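Local coordinates for protein alpha-galactosidase (PDB 6LCJ) that probably hydrolyses terminal alpha-galactosyl units from galactosides, as a hexameric glycoside hydrolase of family GH36, at residues H48-W53 and G340-A345; W53-W58 and L384-H389; V162-Y167 and A432-P437; V359-D364 and V403-T408. All blocks are in the same frame, centred on the assembly; numbering follows the deposited sequence.

Contact 1: H48-W53 and G340-A345; sequences HGWQSW and GAPVLA
The imidazole of His48 reaches Leu344 CD1 through CE1, at 3.9 Å, while Val343 CG1 lies at the ring's edge near its plane; bonds from ND1 to Ser91 O and from NE2 to Arg390 fix the ring's rotation. Trp50 gives its carbonyl to the opposing loop. Val343 N donates to Trp50 O at 3.1 Å, in the carbonyl plane and nearly straight (166°), and a water bonded to that oxygen accepts from Leu344 N. With CG anti to the backbone N (chi1 -175°), Trp50 lays its indole alongside Pro342, CZ2 to CG 3.9 Å, and NE1 is tied to Glu317. Gln51 forms a single beta bridge with Pro342, their CA atoms 4.1 Å apart. At Ser52, N makes a weak bond to Ala341 O and OG takes a weak one from Ala341 N at 3.3 Å; OG also bonds Arg354 O. Finally Trp53 lays one face over Gly340 CA, a CH-pi contact 3.8 Å from the six-membered ring's centroid. A side chain on Gly340 would probably run into this indole, and the positive phi of Gly340 also favours glycine. The sheet-domain loop is therefore docked on the barrel loop after strand 335-338 by main-chain bonds and apolar packing, without a charge pair between the segments.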
loop_
_atom_site.group_PDB
_atom_site.type_symbol
_atom_site.label_atom_id
_atom_site.label_comp_id
_atom_site.label_asym_id
_atom_site.label_seq_id
_atom_site.Cartn_x
_atom_site.Cartn_y
_atom_site.Cartn_z
ATOM N N HIS E 48 -2.471 11.733 32.855
ATOM C CA HIS E 48 -3.819 11.914 33.391
ATOM C C HIS E 48 -4.870 11.829 32.277
ATOM O O HIS E 48 -4.967 12.721 31.426
ATOM C CB HIS E 48 -3.953 13.236 34.128
ATOM C CG HIS E 48 -5.261 13.343 34.836
ATOM N ND1 HIS E 48 -6.239 14.243 34.471
ATOM C CD2 HIS E 48 -5.798 12.578 35.818
ATOM C CE1 HIS E 48 -7.305 14.057 35.228
ATOM N NE2 HIS E 48 -7.063 13.054 36.056
ATOM N N GLY E 49 -5.680 10.775 32.305
ATOM C CA GLY E 49 -6.747 10.626 31.331
ATOM C C GLY E 49 -7.876 11.629 31.523
ATOM O O GLY E 49 -8.020 12.292 32.556
ATOM N N TRP E 50 -8.717 11.713 30.491
ATOM C CA TRP E 50 -9.694 12.794 30.395
ATOM C C TRP E 50 -10.852 12.625 31.369
ATOM O O TRP E 50 -11.261 13.589 32.023
ATOM C CB TRP E 50 -10.238 12.866 28.980
ATOM C CG TRP E 50 -11.157 14.021 28.732
ATOM C CD1 TRP E 50 -11.012 15.306 29.178
ATOM C CD2 TRP E 50 -12.358 13.996 27.960
ATOM N NE1 TRP E 50 -12.049 16.080 28.726
ATOM C CE2 TRP E 50 -12.886 15.304 27.970
ATOM C CE3 TRP E 50 -13.031 12.993 27.239
ATOM C CZ2 TRP E 50 -14.061 15.638 27.299
ATOM C CZ3 TRP E 50 -14.192 13.321 26.568
ATOM C CH2 TRP E 50 -14.700 14.635 26.599
ATOM N N GLN E 51 -11.436 11.431 31.430
ATOM C CA GLN E 51 -12.683 11.226 32.148
ATOM C C GLN E 51 -12.538 10.088 33.166
ATOM O O GLN E 51 -11.476 9.475 33.318
ATOM C CB GLN E 51 -13.845 10.980 31.161
ATOM C CG GLN E 51 -13.584 9.927 30.107
ATOM C CD GLN E 51 -14.680 8.877 30.043
ATOM O OE1 GLN E 51 -15.183 8.433 31.079
ATOM N NE2 GLN E 51 -15.049 8.463 28.823
ATOM N N SER E 52 -13.640 9.828 33.875
ATOM C CA SER E 52 -13.672 8.852 34.970
ATOM C C SER E 52 -13.002 7.535 34.602
ATOM O O SER E 52 -12.114 7.061 35.315
ATOM C CB SER E 52 -15.121 8.598 35.377
ATOM O OG SER E 52 -15.660 9.735 36.030
ATOM N N TRP E 53 -13.419 6.929 33.485
ATOM C CA TRP E 53 -12.925 5.615 33.089
ATOM C C TRP E 53 -11.516 5.675 32.507
ATOM O O TRP E 53 -10.851 4.635 32.419
ATOM C CB TRP E 53 -13.899 4.972 32.082
ATOM C CG TRP E 53 -15.327 4.981 32.579
ATOM C CD1 TRP E 53 -15.742 4.819 33.874
ATOM C CD2 TRP E 53 -16.514 5.194 31.806
ATOM N NE1 TRP E 53 -17.104 4.911 33.951
ATOM C CE2 TRP E 53 -17.608 5.142 32.698
ATOM C CE3 TRP E 53 -16.765 5.418 30.446
ATOM C CZ2 TRP E 53 -18.938 5.309 32.272
ATOM C CZ3 TRP E 53 -18.103 5.588 30.026
ATOM C CH2 TRP E 53 -19.159 5.524 30.935
ATOM N N GLY E 340 -18.416 8.724 34.285
ATOM C CA GLY E 340 -18.020 8.810 32.885
ATOM C C GLY E 340 -17.699 10.223 32.460
ATOM O O GLY E 340 -17.923 10.607 31.298
ATOM N N ALA E 341 -17.184 10.998 33.372
ATOM C CA ALA E 341 -17.237 12.431 33.274
ATOM C C ALA E 341 -15.844 13.013 33.162
ATOM O O ALA E 341 -14.906 12.500 33.788
ATOM C CB ALA E 341 -17.939 13.026 34.507
ATOM N N PRO E 342 -15.688 14.083 32.384
ATOM C CA PRO E 342 -14.458 14.879 32.454
ATOM C C PRO E 342 -14.083 15.170 33.895
ATOM O O PRO E 342 -14.837 15.822 34.623
ATOM C CB PRO E 342 -14.837 16.157 31.703
ATOM C CG PRO E 342 -15.898 15.710 30.756
ATOM C CD PRO E 342 -16.698 14.707 31.517
ATOM N N VAL E 343 -12.930 14.681 34.332
ATOM C CA VAL E 343 -12.615 14.732 35.753
ATOM C C VAL E 343 -12.433 16.176 36.213
ATOM O O VAL E 343 -13.177 16.668 37.068
ATOM C CB VAL E 343 -11.389 13.855 36.060
ATOM C CG1 VAL E 343 -10.827 14.192 37.417
ATOM C CG2 VAL E 343 -11.792 12.381 36.000
ATOM N N LEU E 344 -11.474 16.895 35.632
ATOM C CA LEU E 344 -11.142 18.207 36.178
ATOM C C LEU E 344 -12.233 19.233 35.884
ATOM O O LEU E 344 -12.563 20.055 36.746
ATOM C CB LEU E 344 -9.788 18.659 35.636
ATOM C CG LEU E 344 -8.699 17.688 36.104
ATOM C CD1 LEU E 344 -7.328 17.977 35.504
ATOM C CD2 LEU E 344 -8.626 17.683 37.627
ATOM N N ALA E 345 -12.840 19.178 34.697
ATOM C CA ALA E 345 -13.875 20.152 34.353
ATOM C C ALA E 345 -15.159 19.977 35.172
ATOM O O ALA E 345 -16.027 20.858 35.126
ATOM C CB ALA E 345 -14.185 20.075 32.851
HETATM O O HOH W 1 -9.757 15.914 33.244
#

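Contact 2: W53-W58 and L384-H389; sequences WSLAAW and LRSTLH
Ser386 OG faces Ser54 O, 3.1 Å away and a possible taker of its proton, and Ala56 N at 3.2 Å on the same side. One turn of chain away, His389 is held more firmly: its ND1 donates to Arg385 O at 2.6 Å, the acceptor lying in the ring plane, and NE2 bonds Tyr464 OH. With both nitrogens engaged, the imidazole is fixed in rotation and presents one face squarely to Ala57, whose CA stands 3.9 Å from the centroid and only 6° off the ring normal. Trp58 meets the same ring rim to rim, CD1 to CD2 3.8 Å, the planes steeply inclined. An alanine in place of His389 is likely to leave Arg385 O and Tyr464 OH without their mates and open a gap beneath Ala57. Leu55, with CG anti to the backbone N (chi1 175°), brings CD1 in the guanidinium plane to 3.4 Å from Arg385 NE; the far end of that arginine bonds Asn382. The segment axes of strand 56-58 and helix 384-388 cross at 82°. The strand edges the seven-stranded antiparallel sheet beside strand 44-48, and Leu384 and Thr387 pack the helix on helix 415-428.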
loop_
_atom_site.group_PDB
_atom_site.type_symbol
_atom_site.label_atom_id
_atom_site.label_comp_id
_atom_site.label_asym_id
_atom_site.label_seq_id
_atom_site.Cartn_x
_atom_site.Cartn_y
_atom_site.Cartn_z
ATOM N N TRP E 53 -13.419 6.929 33.485
ATOM C CA TRP E 53 -12.925 5.615 33.089
ATOM C C TRP E 53 -11.516 5.675 32.507
ATOM O O TRP E 53 -10.851 4.635 32.419
ATOM C CB TRP E 53 -13.899 4.972 32.082
ATOM C CG TRP E 53 -15.327 4.981 32.579
ATOM C CD1 TRP E 53 -15.742 4.819 33.874
ATOM C CD2 TRP E 53 -16.514 5.194 31.806
ATOM N NE1 TRP E 53 -17.104 4.911 33.951
ATOM C CE2 TRP E 53 -17.608 5.142 32.698
ATOM C CE3 TRP E 53 -16.765 5.418 30.446
ATOM C CZ2 TRP E 53 -18.938 5.309 32.272
ATOM C CZ3 TRP E 53 -18.103 5.588 30.026
ATOM C CH2 TRP E 53 -19.159 5.524 30.935
ATOM N N SER E 54 -11.043 6.859 32.130
ATOM C CA SER E 54 -9.758 6.979 31.448
ATOM C C SER E 54 -8.596 6.575 32.355
ATOM O O SER E 54 -8.673 6.655 33.582
ATOM C CB SER E 54 -9.552 8.409 30.951
ATOM O OG SER E 54 -10.475 8.710 29.925
ATOM N N LEU E 55 -7.509 6.137 31.727
ATOM C CA LEU E 55 -6.324 5.749 32.473
ATOM C C LEU E 55 -5.637 6.966 33.084
ATOM O O LEU E 55 -5.354 7.952 32.390
ATOM C CB LEU E 55 -5.343 5.011 31.569
ATOM C CG LEU E 55 -4.032 4.694 32.304
ATOM C CD1 LEU E 55 -4.121 3.378 33.048
ATOM C CD2 LEU E 55 -2.828 4.723 31.365
ATOM N N ALA E 56 -5.364 6.890 34.384
ATOM C CA ALA E 56 -4.450 7.795 35.060
ATOM C C ALA E 56 -3.349 6.953 35.689
ATOM O O ALA E 56 -3.635 6.087 36.530
ATOM C CB ALA E 56 -5.172 8.626 36.121
ATOM N N ALA E 57 -2.101 7.196 35.285
ATOM C CA ALA E 57 -0.991 6.386 35.775
ATOM C C ALA E 57 0.324 7.020 35.350
ATOM O O ALA E 57 0.357 7.873 34.459
ATOM C CB ALA E 57 -1.066 4.946 35.253
ATOM N N TRP E 58 1.409 6.578 35.995
ATOM C CA TRP E 58 2.765 6.933 35.587
ATOM C C TRP E 58 3.217 5.999 34.475
ATOM O O TRP E 58 3.127 4.775 34.607
ATOM C CB TRP E 58 3.734 6.840 36.771
ATOM C CG TRP E 58 3.563 7.943 37.786
ATOM C CD1 TRP E 58 2.786 7.915 38.918
ATOM C CD2 TRP E 58 4.156 9.247 37.742
ATOM N NE1 TRP E 58 2.875 9.120 39.583
ATOM C CE2 TRP E 58 3.707 9.953 38.885
ATOM C CE3 TRP E 58 5.028 9.885 36.851
ATOM C CZ2 TRP E 58 4.106 11.256 39.162
ATOM C CZ3 TRP E 58 5.417 11.184 37.124
ATOM C CH2 TRP E 58 4.957 11.856 38.274
ATOM N N LEU E 384 -8.837 0.073 40.365
ATOM C CA LEU E 384 -7.866 0.470 41.377
ATOM C C LEU E 384 -6.766 1.340 40.778
ATOM O O LEU E 384 -6.361 2.335 41.386
ATOM C CB LEU E 384 -7.278 -0.769 42.054
ATOM C CG LEU E 384 -8.183 -1.563 43.002
ATOM C CD1 LEU E 384 -7.518 -2.881 43.324
ATOM C CD2 LEU E 384 -8.514 -0.810 44.293
ATOM N N ARG E 385 -6.296 1.007 39.569
ATOM C CA ARG E 385 -5.126 1.699 39.025
ATOM C C ARG E 385 -5.388 3.189 38.820
ATOM O O ARG E 385 -4.538 4.023 39.146
ATOM C CB ARG E 385 -4.673 1.065 37.712
ATOM C CG ARG E 385 -3.468 1.795 37.098
ATOM C CD ARG E 385 -2.725 0.939 36.067
ATOM N NE ARG E 385 -3.642 0.642 34.986
ATOM C CZ ARG E 385 -4.140 -0.560 34.728
ATOM N NH1 ARG E 385 -3.765 -1.616 35.450
ATOM N NH2 ARG E 385 -5.021 -0.702 33.745
ATOM N N SER E 386 -6.554 3.547 38.270
ATOM C CA SER E 386 -6.832 4.952 37.985
ATOM C C SER E 386 -7.238 5.711 39.242
ATOM O O SER E 386 -6.837 6.865 39.429
ATOM C CB SER E 386 -7.914 5.071 36.910
ATOM O OG SER E 386 -7.376 4.772 35.629
ATOM N N THR E 387 -8.046 5.081 40.099
ATOM C CA THR E 387 -8.445 5.695 41.361
ATOM C C THR E 387 -7.233 6.053 42.211
ATOM O O THR E 387 -7.131 7.171 42.734
ATOM C CB THR E 387 -9.360 4.740 42.118
ATOM O OG1 THR E 387 -10.560 4.548 41.373
ATOM C CG2 THR E 387 -9.682 5.277 43.516
ATOM N N LEU E 388 -6.292 5.119 42.354
ATOM C CA LEU E 388 -5.110 5.382 43.162
ATOM C C LEU E 388 -4.369 6.642 42.725
ATOM O O LEU E 388 -3.708 7.286 43.550
ATOM C CB LEU E 388 -4.165 4.181 43.116
ATOM C CG LEU E 388 -4.519 3.045 44.069
ATOM C CD1 LEU E 388 -3.856 1.742 43.652
ATOM C CD2 LEU E 388 -4.148 3.435 45.492
ATOM N N HIS E 389 -4.461 7.024 41.451
ATOM C CA HIS E 389 -3.739 8.197 40.969
ATOM C C HIS E 389 -4.610 9.437 40.913
ATOM O O HIS E 389 -4.185 10.459 40.366
ATOM C CB HIS E 389 -3.134 7.937 39.593
ATOM C CG HIS E 389 -2.119 6.843 39.585
ATOM N ND1 HIS E 389 -2.464 5.509 39.528
ATOM C CD2 HIS E 389 -0.770 6.882 39.647
ATOM C CE1 HIS E 389 -1.369 4.772 39.540
ATOM N NE2 HIS E 389 -0.327 5.582 39.611
#

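Contact 3: V162-Y167 and A432-P437; sequences VWCSWY and ATSDPP
Val162 and Trp163 pair in parallel register with Ala432 and Thr433, through Thr433 N to Val162 O and Cys164 N to Thr433 O at 2.9 Å. Beyond the strands, Ser434 continues the join with its side chain. Its OG donates to Cys164 O at 2.6 Å, from well above the carbonyl plane, and accepts from Tyr167 N at 3.0 Å; in the same position it lies at the edge of the Tyr167 ring, in its plane. One hydroxyl thus ties the end of strand 161-164 to the first turn of the following helix, where Cys164 SG also caps Trp166 N. Trp163 has CG anti to the backbone N (chi1 -170°), which carries its indole along the opposite chain until NE1 donates to Asp435 O at 3.0 Å. That bond is straight at the hydrogen (163°) and lies in the indole plane, yet it meets the carbonyl from above, 74° out of its plane. Thr433 OG1, which also bonds Val404 O, accepts from Asp435 N at 3.0 Å, an ST turn that sets the acceptor's loop. As first and eighth strands, the two close the parallel eight-stranded TIM barrel, strand 192-195 flanking 161-164 and helix 175-185 covering Trp163.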
loop_
_atom_site.group_PDB
_atom_site.type_symbol
_atom_site.label_atom_id
_atom_site.label_comp_id
_atom_site.label_asym_id
_atom_site.label_seq_id
_atom_site.Cartn_x
_atom_site.Cartn_y
_atom_site.Cartn_z
ATOM N N VAL E 162 -24.348 4.148 50.205
ATOM C CA VAL E 162 -25.275 3.896 49.109
ATOM C C VAL E 162 -25.359 2.405 48.862
ATOM O O VAL E 162 -24.326 1.730 48.784
ATOM C CB VAL E 162 -24.835 4.610 47.815
ATOM C CG1 VAL E 162 -25.839 4.315 46.684
ATOM C CG2 VAL E 162 -24.644 6.104 48.048
ATOM N N TRP E 163 -26.579 1.896 48.715
ATOM C CA TRP E 163 -26.790 0.609 48.075
ATOM C C TRP E 163 -27.169 0.873 46.621
ATOM O O TRP E 163 -28.030 1.716 46.345
ATOM C CB TRP E 163 -27.861 -0.229 48.781
ATOM C CG TRP E 163 -27.855 -1.632 48.233
ATOM C CD1 TRP E 163 -27.084 -2.681 48.658
ATOM C CD2 TRP E 163 -28.580 -2.105 47.093
ATOM N NE1 TRP E 163 -27.309 -3.785 47.868
ATOM C CE2 TRP E 163 -28.221 -3.459 46.899
ATOM C CE3 TRP E 163 -29.512 -1.521 46.226
ATOM C CZ2 TRP E 163 -28.768 -4.240 45.877
ATOM C CZ3 TRP E 163 -30.058 -2.297 45.217
ATOM C CH2 TRP E 163 -29.678 -3.640 45.045
ATOM N N CYS E 164 -26.523 0.160 45.695
ATOM C CA CYS E 164 -26.626 0.423 44.261
ATOM C C CYS E 164 -26.999 -0.873 43.548
ATOM O O CYS E 164 -26.463 -1.935 43.869
ATOM C CB CYS E 164 -25.271 0.995 43.735
ATOM S SG CYS E 164 -25.077 1.171 41.948
ATOM N N SER E 165 -27.909 -0.807 42.581
ATOM C CA SER E 165 -28.359 -2.044 41.949
ATOM C C SER E 165 -27.435 -2.549 40.845
ATOM O O SER E 165 -27.599 -3.694 40.403
ATOM C CB SER E 165 -29.768 -1.873 41.358
ATOM O OG SER E 165 -29.815 -0.842 40.379
ATOM N N TRP E 166 -26.476 -1.746 40.382
ATOM C CA TRP E 166 -25.840 -2.056 39.106
ATOM C C TRP E 166 -24.989 -3.321 39.187
ATOM O O TRP E 166 -25.094 -4.213 38.333
ATOM C CB TRP E 166 -24.999 -0.869 38.616
ATOM C CG TRP E 166 -24.299 -1.197 37.325
ATOM C CD1 TRP E 166 -22.956 -1.375 37.142
ATOM C CD2 TRP E 166 -24.912 -1.447 36.044
ATOM N NE1 TRP E 166 -22.696 -1.693 35.831
ATOM C CE2 TRP E 166 -23.875 -1.744 35.136
ATOM C CE3 TRP E 166 -26.229 -1.443 35.582
ATOM C CZ2 TRP E 166 -24.114 -2.028 33.794
ATOM C CZ3 TRP E 166 -26.464 -1.733 34.248
ATOM C CH2 TRP E 166 -25.417 -2.019 33.372
ATOM N N TYR E 167 -24.141 -3.429 40.208
ATOM C CA TYR E 167 -23.123 -4.467 40.218
ATOM C C TYR E 167 -23.607 -5.780 40.805
ATOM O O TYR E 167 -22.786 -6.600 41.212
ATOM C CB TYR E 167 -21.895 -3.975 40.963
ATOM C CG TYR E 167 -21.264 -2.807 40.292
ATOM C CD1 TYR E 167 -20.395 -2.988 39.216
ATOM C CD2 TYR E 167 -21.554 -1.511 40.706
ATOM C CE1 TYR E 167 -19.806 -1.914 38.597
ATOM C CE2 TYR E 167 -20.972 -0.432 40.088
ATOM C CZ TYR E 167 -20.092 -0.645 39.047
ATOM O OH TYR E 167 -19.501 0.426 38.445
ATOM N N ALA E 432 -20.103 2.257 49.343
ATOM C CA ALA E 432 -21.214 1.800 48.529
ATOM C C ALA E 432 -21.030 0.322 48.218
ATOM O O ALA E 432 -19.909 -0.182 48.196
ATOM C CB ALA E 432 -21.327 2.608 47.233
ATOM N N THR E 433 -22.144 -0.371 47.991
ATOM C CA THR E 433 -22.091 -1.743 47.523
ATOM C C THR E 433 -23.332 -2.045 46.702
ATOM O O THR E 433 -24.347 -1.338 46.766
ATOM C CB THR E 433 -21.971 -2.768 48.670
ATOM O OG1 THR E 433 -21.906 -4.097 48.118
ATOM C CG2 THR E 433 -23.170 -2.694 49.588
ATOM N N SER E 434 -23.223 -3.119 45.924
ATOM C CA SER E 434 -24.335 -3.670 45.174
ATOM C C SER E 434 -24.776 -5.029 45.693
ATOM O O SER E 434 -25.712 -5.606 45.134
ATOM C CB SER E 434 -23.972 -3.785 43.690
ATOM O OG SER E 434 -24.019 -2.526 43.037
ATOM N N ASP E 435 -24.142 -5.546 46.734
ATOM C CA ASP E 435 -24.413 -6.892 47.240
ATOM C C ASP E 435 -25.834 -6.997 47.768
ATOM O O ASP E 435 -26.140 -6.379 48.795
ATOM C CB ASP E 435 -23.422 -7.254 48.349
ATOM C CG ASP E 435 -21.996 -7.473 47.829
ATOM O OD1 ASP E 435 -21.809 -7.577 46.595
ATOM O OD2 ASP E 435 -21.060 -7.545 48.657
ATOM N N PRO E 436 -26.727 -7.747 47.126
ATOM C CA PRO E 436 -28.025 -8.028 47.741
ATOM C C PRO E 436 -27.830 -8.837 49.012
ATOM O O PRO E 436 -27.177 -9.894 48.981
ATOM C CB PRO E 436 -28.762 -8.847 46.669
ATOM C CG PRO E 436 -27.879 -8.842 45.470
ATOM C CD PRO E 436 -26.502 -8.568 45.926
ATOM N N PRO E 437 -28.357 -8.368 50.152
ATOM C CA PRO E 437 -28.106 -9.077 51.422
ATOM C C PRO E 437 -28.424 -10.562 51.357
ATOM O O PRO E 437 -27.711 -11.371 51.966
ATOM C CB PRO E 437 -29.007 -8.335 52.423
ATOM C CG PRO E 437 -29.153 -6.972 51.848
ATOM C CD PRO E 437 -29.192 -7.168 50.348
#

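Contact 4: V359-D364 and V403-T408; sequences VAPYWD and VVYFRT
Val359 and Val403 make the tight part of this contact, their CG2 methyls 3.6 Å apart. In both valines CG2 lies between the backbone N and the carbonyl carbon, which turns the two methyls toward each other. The Val359 methyl also touches the Tyr405 ring, 3.9 Å from CE2, the two side chains running antiparallel as they pass. Tyr405 then runs on to the next peptide: OH comes to 3.2 Å from Ala360 C, and CE2 to 3.4 Å from Ala360 O. Pro361 N lies 3.3 Å from Tyr405 OH but, as an imide nitrogen, cannot donate to it. The two segments are loops after the adjacent barrel strands 352-354 and 398-400, at the C-terminal ends where TIM-barrel enzymes carry their active sites. Pro361 is the slacker neighbour, its CB 4.3 Å from Tyr405 CE1. Along the same CD1-CE1 edge, Tyr405 CD1 stands 3.7 Å above the guanidinium plane of Arg407, a group salt-bridged to Asp435. With Tyr405 cut back to alanine, the Val359 methyl and the Ala360-Pro361 peptide would probably lose their cover, and one face of the Arg407 guanidinium the ring edge. Further along the chains diverge: Tyr362, Trp363 and Asp364 are partly exposed and do not touch the 403-408 segment, while Thr408 OG1 bonds Arg409 of a neighbouring subunit and Pro361 packs on Leu412 of that subunit.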
loop_
_atom_site.group_PDB
_atom_site.type_symbol
_atom_site.label_atom_id
_atom_site.label_comp_id
_atom_site.label_asym_id
_atom_site.label_seq_id
_atom_site.Cartn_x
_atom_site.Cartn_y
_atom_site.Cartn_z
ATOM N N VAL E 359 -15.648 -1.034 38.578
ATOM C CA VAL E 359 -15.271 -2.316 39.143
ATOM C C VAL E 359 -16.081 -3.382 38.423
ATOM O O VAL E 359 -17.031 -3.092 37.692
ATOM C CB VAL E 359 -15.495 -2.381 40.664
ATOM C CG1 VAL E 359 -14.569 -1.398 41.376
ATOM C CG2 VAL E 359 -16.961 -2.120 40.986
ATOM N N ALA E 360 -15.693 -4.622 38.608
ATOM C CA ALA E 360 -16.421 -5.759 38.070
ATOM C C ALA E 360 -16.185 -6.893 39.044
ATOM O O ALA E 360 -15.304 -6.796 39.911
ATOM C CB ALA E 360 -15.939 -6.111 36.653
ATOM N N PRO E 361 -16.964 -7.999 38.946
ATOM C CA PRO E 361 -16.746 -9.132 39.852
ATOM C C PRO E 361 -15.574 -10.020 39.421
ATOM O O PRO E 361 -15.667 -11.246 39.419
ATOM C CB PRO E 361 -18.090 -9.867 39.810
ATOM C CG PRO E 361 -18.763 -9.446 38.544
ATOM C CD PRO E 361 -17.996 -8.302 37.937
ATOM N N TYR E 362 -14.470 -9.391 39.026
ATOM C CA TYR E 362 -13.293 -10.114 38.559
ATOM C C TYR E 362 -12.112 -9.158 38.521
ATOM O O TYR E 362 -12.275 -7.932 38.497
ATOM C CB TYR E 362 -13.500 -10.778 37.183
ATOM C CG TYR E 362 -14.103 -9.923 36.101
ATOM C CD1 TYR E 362 -13.332 -9.002 35.388
ATOM C CD2 TYR E 362 -15.446 -10.048 35.767
ATOM C CE1 TYR E 362 -13.899 -8.222 34.379
ATOM C CE2 TYR E 362 -16.017 -9.286 34.761
ATOM C CZ TYR E 362 -15.248 -8.374 34.068
ATOM O OH TYR E 362 -15.844 -7.610 33.075
ATOM N N TRP E 363 -10.911 -9.739 38.542
ATOM C CA TRP E 363 -9.712 -8.919 38.642
ATOM C C TRP E 363 -9.459 -8.170 37.338
ATOM O O TRP E 363 -9.259 -6.954 37.343
ATOM C CB TRP E 363 -8.508 -9.785 39.034
ATOM C CG TRP E 363 -7.255 -9.007 39.228
ATOM C CD1 TRP E 363 -6.143 -9.064 38.452
ATOM C CD2 TRP E 363 -6.988 -8.015 40.241
ATOM N NE1 TRP E 363 -5.191 -8.189 38.920
ATOM C CE2 TRP E 363 -5.678 -7.540 40.022
ATOM C CE3 TRP E 363 -7.723 -7.499 41.321
ATOM C CZ2 TRP E 363 -5.084 -6.564 40.831
ATOM C CZ3 TRP E 363 -7.129 -6.539 42.138
ATOM C CH2 TRP E 363 -5.821 -6.082 41.887
ATOM N N ASP E 364 -9.482 -8.875 36.213
ATOM C CA ASP E 364 -9.118 -8.249 34.954
ATOM C C ASP E 364 -9.523 -9.117 33.766
ATOM O O ASP E 364 -9.111 -10.273 33.665
ATOM C CB ASP E 364 -7.612 -7.969 34.937
ATOM C CG ASP E 364 -7.189 -7.065 33.788
ATOM O OD1 ASP E 364 -7.911 -6.085 33.484
ATOM O OD2 ASP E 364 -6.115 -7.312 33.206
ATOM N N VAL E 403 -18.020 0.572 43.797
ATOM C CA VAL E 403 -18.573 -0.199 44.915
ATOM C C VAL E 403 -17.560 -1.171 45.516
ATOM O O VAL E 403 -16.513 -1.465 44.924
ATOM C CB VAL E 403 -19.854 -0.948 44.492
ATOM C CG1 VAL E 403 -20.813 0.001 43.819
ATOM C CG2 VAL E 403 -19.507 -2.122 43.585
ATOM N N VAL E 404 -17.883 -1.663 46.707
ATOM C CA VAL E 404 -17.095 -2.657 47.424
ATOM C C VAL E 404 -17.867 -3.962 47.384
ATOM O O VAL E 404 -19.075 -3.980 47.645
ATOM C CB VAL E 404 -16.837 -2.228 48.881
ATOM C CG1 VAL E 404 -15.851 -3.168 49.553
ATOM C CG2 VAL E 404 -16.349 -0.801 48.931
ATOM N N TYR E 405 -17.183 -5.047 47.059
ATOM C CA TYR E 405 -17.796 -6.360 47.145
ATOM C C TYR E 405 -17.521 -6.956 48.515
ATOM O O TYR E 405 -16.423 -6.806 49.064
ATOM C CB TYR E 405 -17.270 -7.299 46.055
ATOM C CG TYR E 405 -17.640 -6.890 44.649
ATOM C CD1 TYR E 405 -18.827 -7.308 44.064
ATOM C CD2 TYR E 405 -16.788 -6.079 43.902
ATOM C CE1 TYR E 405 -19.159 -6.921 42.765
ATOM C CE2 TYR E 405 -17.102 -5.694 42.605
ATOM C CZ TYR E 405 -18.283 -6.109 42.044
ATOM O OH TYR E 405 -18.572 -5.729 40.757
ATOM N N PHE E 406 -18.535 -7.612 49.069
ATOM C CA PHE E 406 -18.387 -8.509 50.206
ATOM C C PHE E 406 -18.825 -9.926 49.898
ATOM O O PHE E 406 -18.308 -10.866 50.493
ATOM C CB PHE E 406 -19.184 -7.992 51.409
ATOM C CG PHE E 406 -18.705 -6.670 51.911
ATOM C CD1 PHE E 406 -19.207 -5.492 51.370
ATOM C CD2 PHE E 406 -17.732 -6.603 52.897
ATOM C CE1 PHE E 406 -18.760 -4.276 51.810
ATOM C CE2 PHE E 406 -17.281 -5.393 53.352
ATOM C CZ PHE E 406 -17.791 -4.220 52.817
ATOM N N ARG E 407 -19.749 -10.103 48.970
ATOM C CA ARG E 407 -20.179 -11.437 48.609
ATOM C C ARG E 407 -19.038 -12.233 47.986
ATOM O O ARG E 407 -18.087 -11.689 47.420
ATOM C CB ARG E 407 -21.354 -11.355 47.643
ATOM C CG ARG E 407 -21.031 -10.689 46.326
ATOM C CD ARG E 407 -22.323 -10.485 45.558
ATOM N NE ARG E 407 -22.153 -10.522 44.115
ATOM C CZ ARG E 407 -22.201 -9.453 43.328
ATOM N NH1 ARG E 407 -22.396 -8.239 43.841
ATOM N NH2 ARG E 407 -22.053 -9.603 42.021
ATOM N N THR E 408 -19.130 -13.543 48.128
ATOM C CA THR E 408 -18.346 -14.441 47.314
ATOM C C THR E 408 -19.209 -15.190 46.311
ATOM O O THR E 408 -18.673 -15.773 45.366
ATOM C CB THR E 408 -17.577 -15.418 48.212
ATOM O OG1 THR E 408 -18.416 -15.839 49.293
ATOM C CG2 THR E 408 -16.355 -14.730 48.794
#

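Contacts 1 and 2 are consecutive dockings of one sheet-domain loop on the barrel side: they share Trp53, their centres are 10 Å apart, and Gly49 CA packs 3.6 Å from Ser54 CB. Contacts 3 and 4, centres 11 Å apart, interlock at the barrel's closing seam, where Asp435 OD2 lies 2.6 Å from Phe406 N, a probable hydrogen bond. A lighter touch, Leu384 CD1 to Trp363 CZ3 at 3.9 Å, joins contact 2 to contact 4. Contacts 1 and 3 stand about 24 Å apart between centres, yet Trp53 and Tyr167 both touch Asp358, near the C-terminal ends of the barrel strands, the end where TIM-barrel enzymes carry their active sites.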